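Side-chain contacts in uncharacterized protein (Wolinella succinogenes, PDB 3JYG), which is of unknown function but belongs to the 6-pyruvoyl tetrahydropterin synthase family and binds a zinc ion: residues Val46-Glu51 / Asn67-Phe72; Glu75-Arg80 / Ser146-Leu151; Pro95-Ala98 / Ala102-Trp105; Leu151-Ile156 / Val161-Val166; Ser165-Phe168 / Ser174-Arg177. All blocks are in the same frame, centred on the assembly; numbering follows the deposited sequence.

Contact 1. Residues Val46-Glu51 / Asn67-Phe72; sequences VIVHLE and NWFKRF
Helix-on-sheet packing brings Phe69 of helix 67-77 against Val46 and Val48 of strand 40-52. The two valines stand two positions apart on the strand, so both project toward the helix. They use different branches. Val48 offers CG2, which comes obliquely to the Phe69 ring and lies 3.7 Å from Phe69 CE2. Val46 offers CG1, the methyl anti to its backbone N (chi1 -168°), and this carbon sits at the ring edge, near the ring plane, 4.1 Å from Phe69 CZ. Phe69 reaches both because its CG is anti to the backbone N (chi1 178°), which swings the ring out toward the strand. The backbones remain well separated, with 9.8 Å between Val48 CA and Phe69 CA, and the side chains bridge the gap. No hydrogen bond crosses the contact, and the buried area is a modest 96 Å². Neighbours complete the packing: Leu152 of helix 141-155 touches both Val48 and Phe69, and the ring of Phe11 meets that of Phe69 edge-to-face. An aromatic side chain of a helix lying on the apolar face of an antiparallel sheet is in keeping with the T-fold of this family.

Contact 2. Residues Glu75-Arg80 / Ser146-Leu151; sequences EVLDHR and SWLLEL
The indole of Trp147 is approached at its edge by Leu77: Leu77 CD2 lies near the ring plane beside the CZ3-CH2 edge, 4.0 Å from Trp147 CZ3 and equally close to CH2. The other branch, Leu77 CD1, stands off to one side of that plane, 4.1 Å from Trp147 CZ3. The ring of Phe137 also meets the indole, their planes at about 50°, and Trp147 NE1 is hydrogen-bonded to Glu108 O, a bond that helps fix the rotation of the ring. Trp147 CG is anti to the backbone N (chi1 178°), sending the ring outward from helix 141-155. A looser touch joins Leu77 CD1 to Leu148 CD2 at 4.4 Å.

The contact ties the C-terminal part of helix 67-77, which has a wider pi-type turn at 75-77, to helix 141-155, two helices lying over the sheet, as in the T-fold of this family; Phe72 touches both Leu77 and Leu148, and Phe13 of strand 3-17 lies against Leu77.

Beyond Leu77 the chain makes a type II beta turn to Arg80, in which His79 has a positive phi and the closing bond, Arg80 N to Leu77 O, is weak at 3.4 Å. His79 ND1 donates to Asp78 OD2 at 2.7 Å, arriving from above the carboxylate plane, 52° out of it. Arg80 NH2 reaches back to Glu75 O at 3.2 Å, while its NH1 is hydrogen-bonded to Glu130 O.

Contact 3. Residues Pro95-Ala98 / Ala102-Trp105; sequences PHFA and ALVW
Apolar contact dominates between Phe97 and the pair Ala102 and Leu103. The methyl of Ala102 stands at the edge of the Phe97 ring, in its plane, with Ala102 CB 4.0 Å from Phe97 CE2 and equally far from CD2, so it faces the bond between those two carbons. Leu103 comes obliquely and more loosely, its CD2 4.4 Å from Phe97 CD2. Phe97 CG lies beside the backbone N (chi1 -64°), which turns the ring toward the start of the strand.

A polar atom joins on the same flank: Ala102 O is 3.4 Å from Phe97 CE2, again oblique to the ring. No hydrogen bond links the two segments.

In the fold, a short 3-10 segment at 95-96 leads through a short loop into strand 103-105, which pairs with strand 110-113 as a beta hairpin and is the outermost strand of this chain's sheet at that end. Backbone bonds join Ala102 with Asp114 and Val104 with Arg112.

Backbone bonding within 95-98 is slight, the weak bond from Ala98 N to Pro95 O measuring 3.4 Å. Aromatic contacts add a further layer: Tyr129 meets Phe97 edge-to-face and, through its OH, is hydrogen-bonded to His96 ND1.

Contact 4. Residues Leu151-Ile156 / Val161-Val166; sequences LLRSRI and VKVSSV
Apolar helix-on-strand packing joins Leu152 and Ile156, at the C-terminal part of helix 141-155, to Val163 and Val166 of the strand that follows. The axes of 151-155 and 162-166 approach to 8.3 Å and run nearly antiparallel, at 163°, as expected where a short loop turns the chain back on itself.

Val163 is central. Its CG2 meets Leu152 CB at 3.9 Å and lies close to Ile156 CG1 in the model, at 3.4 Å. Ile156 is built with CG1 between the backbone N and the carbonyl carbon (chi1 56°), the crowded position, but its CD1 clashes with Val161 O, so the placement of this side chain's end, and with it the tightness, is doubtful. Arg153 adds only the root of its chain, Arg153 CG lying 4.2 Å from Val163 CB. One helical turn earlier than Ile156, Leu152 CD1 touches Val166 CG2 at 3.7 Å.

Val163 and Val166 can both face the helix, although three positions apart, because Ser164 and Ser165 form a classic beta bulge opposite His49. Ser164 has helix-like backbone angles, and both serines are backbone-bonded to His49.

No hydrogen bond crosses between the segments. Around them, Leu152 also packs on Trp68 of helix 67-77 and Val163 on Leu50 of strand 40-52, while Lys162 NZ is hydrogen-bonded to Asn180 O of strand 174-180 and Arg153 touches Leu3 of the third subunit.

Contact 5. Residues Ser165-Phe168 / Ser174-Arg177; sequences SVEF and SRAR
Strands 165-168 and 174-177 run antiparallel, at 159°, with Phe168 and Ala176 as a hydrogen-bonded pair, each N donating to the other's O at 2.9 Å, and Glu167 and Arg177 as the adjoining non-hydrogen-bonded pair with CA atoms 4.2 Å apart. CA-H...O contacts supplement these bonds, among them Glu167 CA to Ala176 O at 3.3 Å.

On the face bearing Glu167, the guanidinium of Arg177 is held in two ways. Its NE donates to Ser165 OG at 3.2 Å, with the oxygen at the edge of the group and only 3° out of its plane. Over one face lies Glu167: its CG packs on Arg177 CD at 3.5 Å, and the carboxylate stacks on the guanidinium with their planes 5° apart. Arg177 reaches this place with an extended chain whose CG is anti to the backbone N. The resulting salt bridge is long, Glu167 OE1 to Arg177 NH1 3.6 Å, and no N-H points at the oxygen. Glu167 OE1 is instead hydrogen-bonded to His49 NE2 of strand 40-52.

Phe168 lies on the other face, its side chain about 8 Å from the zinc ion. Along its outer edge, 174-177 pairs with a strand of the third subunit, so this hairpin carries the sheet across the interface, and Arg175 forms a salt bridge there with Glu10 of that subunit.

Stacked charges without a directed bond imply that Glu167 and Arg177 attract chiefly electrostatically, while the serine and histidine probably set the orientation of the two groups.

How the contacts relate
Contacts 1, 2 and 4 are buried and purely apolar between their segments, and they touch one another: Phe72 of contact 1 packs on Leu151 of contact 2, and Leu149 of contact 2 on Val163 of contact 4. Contacts 1 and 2 share helix 67-77, contacts 2 and 4 helix 141-155, so the three describe how two helices settle on one sheet. Contact 5 shares strand 162-169 with contact 4 but runs within the sheet, strand to strand; partly buried and beside another subunit, it relies on backbone bonds and charge. His49 connects it to strand 40-52 of contact 1. Contact 3 stands apart, its centre about 29 Å from that of contact 1, at the far edge of the sheet from strand 174-180 and only partly buried, with a single phenylalanine closing a local loop.

Contact 1. Residues Val46-Glu51 / Asn67-Phe72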
# COMPACT_ATOMS: atom_id res chain seq x y z
N VAL A 46 1.90 0.97 -12.58
CA VAL A 46 2.47 2.28 -12.24
C VAL A 46 1.56 2.96 -11.19
O VAL A 46 0.34 3.05 -11.41
CB VAL A 46 2.59 3.21 -13.45
CG1 VAL A 46 3.48 4.44 -13.08
CG2 VAL A 46 3.26 2.49 -14.63
N ILE A 47 2.13 3.45 -10.08
CA ILE A 47 1.35 4.27 -9.16
C ILE A 47 1.97 5.67 -9.04
O ILE A 47 3.12 5.80 -8.58
CB ILE A 47 1.27 3.65 -7.75
CG1 ILE A 47 0.91 2.17 -7.85
CG2 ILE A 47 0.21 4.46 -6.90
CD1 ILE A 47 0.65 1.45 -6.53
N VAL A 48 1.21 6.69 -9.43
CA VAL A 48 1.68 8.10 -9.44
C VAL A 48 1.13 8.82 -8.20
O VAL A 48 -0.07 8.79 -7.97
CB VAL A 48 1.17 8.83 -10.71
CG1 VAL A 48 1.49 10.34 -10.66
CG2 VAL A 48 1.73 8.19 -11.93
N HIS A 49 2.00 9.43 -7.40
CA HIS A 49 1.56 10.17 -6.22
C HIS A 49 1.78 11.66 -6.44
O HIS A 49 2.90 12.08 -6.81
CB HIS A 49 2.33 9.70 -4.97
CG HIS A 49 2.16 8.25 -4.68
ND1 HIS A 49 1.29 7.78 -3.73
CD2 HIS A 49 2.77 7.16 -5.20
CE1 HIS A 49 1.39 6.46 -3.66
NE2 HIS A 49 2.27 6.06 -4.56
N LEU A 50 0.70 12.43 -6.31
CA LEU A 50 0.74 13.85 -6.61
C LEU A 50 0.43 14.52 -5.28
O LEU A 50 -0.31 13.93 -4.49
CB LEU A 50 -0.31 14.24 -7.65
CG LEU A 50 -0.18 13.66 -9.08
CD1 LEU A 50 -1.18 14.34 -10.03
CD2 LEU A 50 1.29 13.82 -9.60
N GLU A 51 0.97 15.72 -5.06
CA GLU A 51 0.93 16.38 -3.74
C GLU A 51 0.73 17.90 -3.81
O GLU A 51 1.29 18.57 -4.68
CB GLU A 51 2.25 16.04 -3.00
CG GLU A 51 2.44 16.72 -1.68
CD GLU A 51 3.73 16.35 -0.98
OE1 GLU A 51 3.84 15.22 -0.48
OE2 GLU A 51 4.63 17.21 -0.90
N ASN A 67 -5.20 11.47 -17.25
CA ASN A 67 -5.69 10.77 -18.47
C ASN A 67 -4.66 10.74 -19.61
O ASN A 67 -4.51 9.74 -20.27
CB ASN A 67 -7.05 11.33 -18.95
CG ASN A 67 -8.22 10.91 -18.06
OD1 ASN A 67 -8.12 10.03 -17.18
ND2 ASN A 67 -9.36 11.57 -18.27
N TRP A 68 -3.97 11.85 -19.84
CA TRP A 68 -2.89 11.89 -20.84
C TRP A 68 -1.78 10.87 -20.53
O TRP A 68 -1.06 10.42 -21.44
CB TRP A 68 -2.26 13.28 -20.93
CG TRP A 68 -1.52 13.61 -19.68
CD1 TRP A 68 -2.07 14.11 -18.54
CD2 TRP A 68 -0.13 13.39 -19.40
NE1 TRP A 68 -1.11 14.23 -17.57
CE2 TRP A 68 0.09 13.80 -18.07
CE3 TRP A 68 0.95 12.89 -20.14
CZ2 TRP A 68 1.36 13.75 -17.46
CZ3 TRP A 68 2.19 12.81 -19.53
CH2 TRP A 68 2.38 13.25 -18.19
N PHE A 69 -1.62 10.57 -19.25
CA PHE A 69 -0.56 9.67 -18.84
C PHE A 69 -1.06 8.25 -19.03
O PHE A 69 -0.30 7.39 -19.47
CB PHE A 69 -0.14 9.93 -17.40
CG PHE A 69 0.93 8.98 -16.90
CD1 PHE A 69 2.25 9.15 -17.27
CD2 PHE A 69 0.61 7.96 -16.01
CE1 PHE A 69 3.23 8.31 -16.80
CE2 PHE A 69 1.58 7.12 -15.52
CZ PHE A 69 2.90 7.29 -15.92
N LYS A 70 -2.36 8.02 -18.73
CA LYS A 70 -3.05 6.78 -19.06
C LYS A 70 -2.89 6.44 -20.54
O LYS A 70 -2.56 5.32 -20.90
CB LYS A 70 -4.55 6.88 -18.73
CG LYS A 70 -5.22 5.52 -18.71
CD LYS A 70 -6.62 5.52 -18.04
CE LYS A 70 -7.00 4.08 -17.67
NZ LYS A 70 -7.12 3.22 -18.88
N ARG A 71 -3.11 7.44 -21.40
CA ARG A 71 -3.05 7.25 -22.84
C ARG A 71 -1.65 6.81 -23.25
O ARG A 71 -1.50 5.88 -24.02
CB ARG A 71 -3.45 8.52 -23.57
CG ARG A 71 -3.98 8.26 -25.01
CD ARG A 71 -4.49 9.56 -25.66
NE ARG A 71 -3.47 10.58 -25.49
CZ ARG A 71 -3.59 11.87 -25.82
NH1 ARG A 71 -4.70 12.33 -26.39
NH2 ARG A 71 -2.57 12.68 -25.58
N PHE A 72 -0.65 7.50 -22.74
CA PHE A 72 0.75 7.12 -22.91
C PHE A 72 1.07 5.64 -22.54
O PHE A 72 1.59 4.90 -23.37
CB PHE A 72 1.67 8.09 -22.17
CG PHE A 72 3.12 7.68 -22.24
CD1 PHE A 72 3.86 7.92 -23.39
CD2 PHE A 72 3.72 7.00 -21.19
CE1 PHE A 72 5.20 7.52 -23.49
CE2 PHE A 72 5.07 6.58 -21.29
CZ PHE A 72 5.80 6.86 -22.45

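Contact 2. Residues Glu75-Arg80 / Ser146-Leu151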
# COMPACT_ATOMS: atom_id res chain seq x y z
N GLU A 75 -1.00 3.46 -25.10
CA GLU A 75 -0.64 3.58 -26.51
C GLU A 75 0.80 3.25 -26.80
O GLU A 75 1.12 2.81 -27.93
CB GLU A 75 -1.06 4.95 -27.08
CG GLU A 75 -2.59 5.00 -27.18
CD GLU A 75 -3.17 6.27 -27.70
OE1 GLU A 75 -2.41 7.15 -28.14
OE2 GLU A 75 -4.43 6.41 -27.66
N VAL A 76 1.66 3.46 -25.79
CA VAL A 76 3.11 3.28 -25.99
C VAL A 76 3.71 2.00 -25.40
O VAL A 76 4.51 1.34 -26.08
CB VAL A 76 3.93 4.53 -25.56
CG1 VAL A 76 5.46 4.26 -25.71
CG2 VAL A 76 3.45 5.79 -26.40
N LEU A 77 3.34 1.68 -24.15
CA LEU A 77 3.96 0.57 -23.41
C LEU A 77 3.17 -0.73 -23.37
O LEU A 77 3.77 -1.78 -23.29
CB LEU A 77 4.32 1.00 -21.98
CG LEU A 77 5.14 2.29 -21.85
CD1 LEU A 77 5.36 2.58 -20.38
CD2 LEU A 77 6.50 2.14 -22.53
N ASP A 78 1.84 -0.67 -23.45
CA ASP A 78 1.06 -1.91 -23.25
C ASP A 78 1.23 -2.85 -24.43
O ASP A 78 1.17 -2.41 -25.57
CB ASP A 78 -0.41 -1.62 -23.03
CG ASP A 78 -1.20 -2.89 -22.71
OD1 ASP A 78 -0.86 -3.62 -21.73
OD2 ASP A 78 -2.14 -3.19 -23.50
N HIS A 79 1.44 -4.14 -24.14
CA HIS A 79 1.62 -5.15 -25.18
C HIS A 79 2.85 -4.91 -26.02
O HIS A 79 2.83 -5.11 -27.24
CB HIS A 79 0.33 -5.28 -26.03
CG HIS A 79 -0.73 -6.12 -25.36
ND1 HIS A 79 -1.41 -5.70 -24.24
CD2 HIS A 79 -1.15 -7.38 -25.60
CE1 HIS A 79 -2.21 -6.66 -23.82
NE2 HIS A 79 -2.08 -7.69 -24.64
N ARG A 80 3.93 -4.47 -25.38
CA ARG A 80 5.18 -4.22 -26.12
C ARG A 80 6.34 -4.96 -25.46
O ARG A 80 6.22 -5.43 -24.33
CB ARG A 80 5.51 -2.73 -26.11
CG ARG A 80 4.42 -1.81 -26.57
CD ARG A 80 4.20 -1.86 -28.07
NE ARG A 80 3.10 -0.92 -28.37
CZ ARG A 80 2.60 -0.69 -29.57
NH1 ARG A 80 3.14 -1.25 -30.65
NH2 ARG A 80 1.59 0.18 -29.70
N SER A 146 11.86 5.48 -12.29
CA SER A 146 12.61 6.76 -12.48
C SER A 146 12.30 7.48 -13.77
O SER A 146 12.20 8.71 -13.78
CB SER A 146 14.14 6.54 -12.48
OG SER A 146 14.51 5.71 -11.38
N TRP A 147 12.17 6.72 -14.86
CA TRP A 147 11.89 7.25 -16.16
C TRP A 147 10.50 7.90 -16.17
O TRP A 147 10.29 9.04 -16.64
CB TRP A 147 11.94 6.07 -17.16
CG TRP A 147 11.61 6.48 -18.54
CD1 TRP A 147 12.12 7.56 -19.24
CD2 TRP A 147 10.68 5.84 -19.41
NE1 TRP A 147 11.52 7.64 -20.50
CE2 TRP A 147 10.64 6.59 -20.62
CE3 TRP A 147 9.87 4.69 -19.30
CZ2 TRP A 147 9.86 6.21 -21.71
CZ3 TRP A 147 9.07 4.33 -20.37
CH2 TRP A 147 9.07 5.09 -21.56
N LEU A 148 9.52 7.20 -15.58
CA LEU A 148 8.16 7.73 -15.58
C LEU A 148 8.04 8.91 -14.62
O LEU A 148 7.31 9.87 -14.90
CB LEU A 148 7.12 6.62 -15.27
CG LEU A 148 7.07 5.45 -16.25
CD1 LEU A 148 6.20 4.33 -15.67
CD2 LEU A 148 6.58 5.85 -17.65
N LEU A 149 8.73 8.84 -13.49
CA LEU A 149 8.89 10.03 -12.65
C LEU A 149 9.43 11.25 -13.45
O LEU A 149 8.85 12.36 -13.39
CB LEU A 149 9.77 9.74 -11.40
CG LEU A 149 10.01 10.92 -10.46
CD1 LEU A 149 8.75 11.50 -9.85
CD2 LEU A 149 10.97 10.49 -9.35
N GLU A 150 10.51 11.06 -14.23
CA GLU A 150 11.04 12.19 -15.03
C GLU A 150 9.99 12.72 -15.97
O GLU A 150 9.82 13.94 -16.13
CB GLU A 150 12.23 11.80 -15.89
CG GLU A 150 13.42 11.36 -15.15
CD GLU A 150 14.69 11.50 -16.01
OE1 GLU A 150 14.66 11.17 -17.22
OE2 GLU A 150 15.73 11.93 -15.47
N LEU A 151 9.29 11.80 -16.63
CA LEU A 151 8.30 12.16 -17.60
C LEU A 151 7.18 13.03 -16.94
O LEU A 151 6.79 14.09 -17.45
CB LEU A 151 7.75 10.88 -18.25
CG LEU A 151 6.58 11.00 -19.23
CD1 LEU A 151 6.94 12.06 -20.27
CD2 LEU A 151 6.39 9.65 -19.89

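Contact 3. Residues Pro95-Ala98 / Ala102-Trp105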
# COMPACT_ATOMS: atom_id res chain seq x y z
N PRO A 95 17.81 -7.18 -36.14
CA PRO A 95 18.88 -7.23 -37.14
C PRO A 95 18.78 -6.19 -38.25
O PRO A 95 19.82 -5.72 -38.74
CB PRO A 95 18.77 -8.68 -37.69
CG PRO A 95 17.34 -9.07 -37.49
CD PRO A 95 17.07 -8.48 -36.09
N HIS A 96 17.56 -5.77 -38.62
CA HIS A 96 17.36 -4.75 -39.64
C HIS A 96 17.76 -3.37 -39.19
O HIS A 96 17.76 -2.45 -40.00
CB HIS A 96 15.89 -4.71 -40.10
CG HIS A 96 15.44 -5.96 -40.79
ND1 HIS A 96 15.12 -7.12 -40.10
CD2 HIS A 96 15.29 -6.26 -42.10
CE1 HIS A 96 14.77 -8.06 -40.96
NE2 HIS A 96 14.86 -7.56 -42.18
N PHE A 97 18.05 -3.22 -37.89
CA PHE A 97 18.38 -1.93 -37.28
C PHE A 97 19.64 -2.10 -36.43
O PHE A 97 19.80 -1.46 -35.38
CB PHE A 97 17.20 -1.43 -36.41
CG PHE A 97 15.94 -1.13 -37.21
CD1 PHE A 97 14.97 -2.12 -37.39
CD2 PHE A 97 15.76 0.11 -37.80
CE1 PHE A 97 13.83 -1.87 -38.15
CE2 PHE A 97 14.63 0.38 -38.54
CZ PHE A 97 13.65 -0.61 -38.72
N ALA A 98 20.55 -2.98 -36.86
CA ALA A 98 21.73 -3.31 -36.05
C ALA A 98 22.64 -2.09 -35.81
O ALA A 98 23.32 -2.01 -34.80
CB ALA A 98 22.52 -4.48 -36.69
N ALA A 102 18.40 4.16 -37.56
CA ALA A 102 17.08 4.49 -38.10
C ALA A 102 16.02 4.28 -37.01
O ALA A 102 15.11 3.47 -37.17
CB ALA A 102 16.77 3.63 -39.37
N LEU A 103 16.18 4.98 -35.89
CA LEU A 103 15.21 4.89 -34.79
C LEU A 103 14.62 6.25 -34.65
O LEU A 103 15.29 7.25 -34.87
CB LEU A 103 15.89 4.53 -33.46
CG LEU A 103 16.79 3.31 -33.42
CD1 LEU A 103 17.31 3.18 -32.00
CD2 LEU A 103 16.02 2.08 -33.83
N VAL A 104 13.34 6.31 -34.30
CA VAL A 104 12.66 7.58 -34.19
C VAL A 104 12.45 7.86 -32.70
O VAL A 104 11.64 7.19 -32.06
CB VAL A 104 11.32 7.53 -34.97
CG1 VAL A 104 10.68 8.94 -35.03
CG2 VAL A 104 11.52 6.89 -36.39
N TRP A 105 13.18 8.84 -32.15
CA TRP A 105 13.15 9.12 -30.71
C TRP A 105 12.06 10.08 -30.47
O TRP A 105 11.97 11.08 -31.16
CB TRP A 105 14.47 9.73 -30.19
CG TRP A 105 15.51 8.74 -30.26
CD1 TRP A 105 16.35 8.52 -31.31
CD2 TRP A 105 15.81 7.75 -29.27
NE1 TRP A 105 17.17 7.45 -31.03
CE2 TRP A 105 16.86 6.95 -29.80
CE3 TRP A 105 15.29 7.46 -28.00
CZ2 TRP A 105 17.40 5.90 -29.11
CZ3 TRP A 105 15.85 6.39 -27.29
CH2 TRP A 105 16.89 5.62 -27.87

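Contact 4. Residues Leu151-Ile156 / Val161-Val166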
# COMPACT_ATOMS: atom_id res chain seq x y z
N LEU A 151 9.29 11.80 -16.63
CA LEU A 151 8.30 12.16 -17.60
C LEU A 151 7.18 13.03 -16.94
O LEU A 151 6.79 14.09 -17.45
CB LEU A 151 7.75 10.88 -18.25
CG LEU A 151 6.58 11.00 -19.23
CD1 LEU A 151 6.94 12.06 -20.27
CD2 LEU A 151 6.39 9.65 -19.89
N LEU A 152 6.71 12.59 -15.78
CA LEU A 152 5.63 13.27 -15.07
C LEU A 152 6.13 14.59 -14.53
O LEU A 152 5.45 15.60 -14.66
CB LEU A 152 5.09 12.40 -13.92
CG LEU A 152 4.30 11.16 -14.37
CD1 LEU A 152 4.37 10.08 -13.32
CD2 LEU A 152 2.83 11.54 -14.65
N ARG A 153 7.32 14.61 -13.93
CA ARG A 153 7.82 15.92 -13.43
C ARG A 153 7.86 16.99 -14.51
O ARG A 153 7.55 18.15 -14.22
CB ARG A 153 9.18 15.82 -12.74
CG ARG A 153 9.12 15.14 -11.38
CD ARG A 153 10.52 14.81 -10.90
NE ARG A 153 11.22 16.03 -10.49
CZ ARG A 153 12.51 16.11 -10.15
NH1 ARG A 153 13.34 15.03 -10.18
NH2 ARG A 153 12.99 17.30 -9.82
N SER A 154 8.19 16.60 -15.74
CA SER A 154 8.41 17.60 -16.80
C SER A 154 7.12 18.12 -17.39
O SER A 154 7.13 19.18 -18.04
CB SER A 154 9.31 17.04 -17.91
OG SER A 154 8.62 16.07 -18.67
N ARG A 155 6.03 17.40 -17.16
CA ARG A 155 4.69 17.73 -17.70
C ARG A 155 3.66 18.34 -16.71
O ARG A 155 2.81 19.10 -17.14
CB ARG A 155 4.04 16.48 -18.34
CG ARG A 155 4.84 15.80 -19.45
CD ARG A 155 5.00 16.70 -20.67
NE ARG A 155 4.77 15.96 -21.92
CZ ARG A 155 5.65 15.14 -22.50
NH1 ARG A 155 6.85 14.92 -21.95
NH2 ARG A 155 5.33 14.53 -23.63
N ILE A 156 3.70 18.02 -15.41
CA ILE A 156 2.57 18.40 -14.53
C ILE A 156 2.53 19.83 -13.96
O ILE A 156 1.54 20.24 -13.32
CB ILE A 156 2.30 17.38 -13.31
CG1 ILE A 156 3.56 17.20 -12.46
CG2 ILE A 156 1.73 16.04 -13.81
CD1 ILE A 156 3.86 18.36 -11.53
N VAL A 161 0.64 21.23 -8.95
CA VAL A 161 0.91 20.19 -7.94
C VAL A 161 2.31 19.61 -8.15
O VAL A 161 2.88 19.75 -9.24
CB VAL A 161 -0.17 19.04 -7.98
CG1 VAL A 161 -1.58 19.60 -7.81
CG2 VAL A 161 -0.07 18.25 -9.26
N LYS A 162 2.88 19.00 -7.12
CA LYS A 162 4.17 18.28 -7.22
C LYS A 162 3.96 16.77 -7.50
O LYS A 162 2.98 16.21 -7.06
CB LYS A 162 4.89 18.46 -5.87
CG LYS A 162 6.15 17.60 -5.66
CD LYS A 162 6.52 17.60 -4.15
CE LYS A 162 7.61 16.57 -3.80
NZ LYS A 162 8.87 16.68 -4.60
N VAL A 163 4.87 16.12 -8.23
CA VAL A 163 4.91 14.63 -8.21
C VAL A 163 5.80 14.17 -7.06
O VAL A 163 6.99 14.36 -7.13
CB VAL A 163 5.53 14.05 -9.50
CG1 VAL A 163 5.35 12.52 -9.54
CG2 VAL A 163 4.92 14.67 -10.73
N SER A 164 5.25 13.53 -6.03
CA SER A 164 6.06 13.21 -4.86
C SER A 164 6.81 11.90 -5.01
O SER A 164 7.97 11.75 -4.53
CB SER A 164 5.22 13.23 -3.59
OG SER A 164 4.25 12.25 -3.71
N SER A 165 6.18 10.94 -5.67
CA SER A 165 6.89 9.73 -6.10
C SER A 165 6.11 8.93 -7.15
O SER A 165 4.93 9.19 -7.43
CB SER A 165 7.19 8.83 -4.91
OG SER A 165 5.96 8.31 -4.36
N VAL A 166 6.79 7.93 -7.71
CA VAL A 166 6.15 6.97 -8.61
C VAL A 166 6.54 5.57 -8.14
O VAL A 166 7.69 5.33 -7.80
CB VAL A 166 6.70 7.15 -10.01
CG1 VAL A 166 6.29 5.99 -10.93
CG2 VAL A 166 6.24 8.47 -10.56

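Contact 5. Residues Ser165-Phe168 / Ser174-Arg177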
# COMPACT_ATOMS: atom_id res chain seq x y z
N SER A 165 6.18 10.94 -5.67
CA SER A 165 6.89 9.73 -6.10
C SER A 165 6.11 8.93 -7.15
O SER A 165 4.93 9.19 -7.43
CB SER A 165 7.19 8.83 -4.91
OG SER A 165 5.96 8.31 -4.36
N VAL A 166 6.79 7.93 -7.71
CA VAL A 166 6.15 6.97 -8.61
C VAL A 166 6.54 5.57 -8.14
O VAL A 166 7.69 5.33 -7.80
CB VAL A 166 6.70 7.15 -10.01
CG1 VAL A 166 6.29 5.99 -10.93
CG2 VAL A 166 6.24 8.47 -10.56
N GLU A 167 5.57 4.68 -8.08
CA GLU A 167 5.85 3.29 -7.77
C GLU A 167 5.71 2.48 -9.06
O GLU A 167 4.84 2.75 -9.91
CB GLU A 167 4.86 2.71 -6.74
CG GLU A 167 4.84 3.44 -5.40
CD GLU A 167 3.86 2.80 -4.43
OE1 GLU A 167 2.86 3.49 -4.08
OE2 GLU A 167 4.06 1.61 -4.06
N PHE A 168 6.55 1.47 -9.19
CA PHE A 168 6.37 0.50 -10.27
C PHE A 168 6.43 -0.93 -9.72
O PHE A 168 7.46 -1.35 -9.15
CB PHE A 168 7.35 0.75 -11.42
CG PHE A 168 7.11 -0.16 -12.60
CD1 PHE A 168 6.05 0.09 -13.49
CD2 PHE A 168 7.90 -1.29 -12.77
CE1 PHE A 168 5.79 -0.80 -14.57
CE2 PHE A 168 7.63 -2.20 -13.85
CZ PHE A 168 6.60 -1.92 -14.76
N SER A 174 6.51 -7.64 -5.57
CA SER A 174 7.77 -6.91 -5.54
C SER A 174 7.62 -5.63 -6.34
O SER A 174 7.01 -5.61 -7.44
CB SER A 174 8.88 -7.78 -6.12
OG SER A 174 8.63 -8.07 -7.49
N ARG A 175 8.18 -4.56 -5.78
CA ARG A 175 7.99 -3.25 -6.35
C ARG A 175 9.09 -2.26 -5.99
O ARG A 175 9.83 -2.46 -5.02
CB ARG A 175 6.65 -2.70 -5.91
CG ARG A 175 6.47 -2.58 -4.43
CD ARG A 175 4.97 -2.52 -4.14
NE ARG A 175 4.70 -2.60 -2.71
CZ ARG A 175 4.33 -3.69 -2.04
NH1 ARG A 175 4.14 -3.57 -0.74
NH2 ARG A 175 4.13 -4.86 -2.65
N ALA A 176 9.19 -1.24 -6.83
CA ALA A 176 10.15 -0.18 -6.70
C ALA A 176 9.39 1.11 -6.49
O ALA A 176 8.22 1.23 -6.85
CB ALA A 176 10.99 -0.08 -7.94
N ARG A 177 10.07 2.07 -5.89
CA ARG A 177 9.50 3.37 -5.68
C ARG A 177 10.69 4.33 -5.83
O ARG A 177 11.84 4.03 -5.43
CB ARG A 177 8.88 3.43 -4.30
CG ARG A 177 7.92 4.65 -4.06
CD ARG A 177 7.01 4.45 -2.85
NE ARG A 177 6.09 5.56 -2.77
CZ ARG A 177 5.04 5.65 -1.97
NH1 ARG A 177 4.70 4.63 -1.18
NH2 ARG A 177 4.31 6.76 -1.98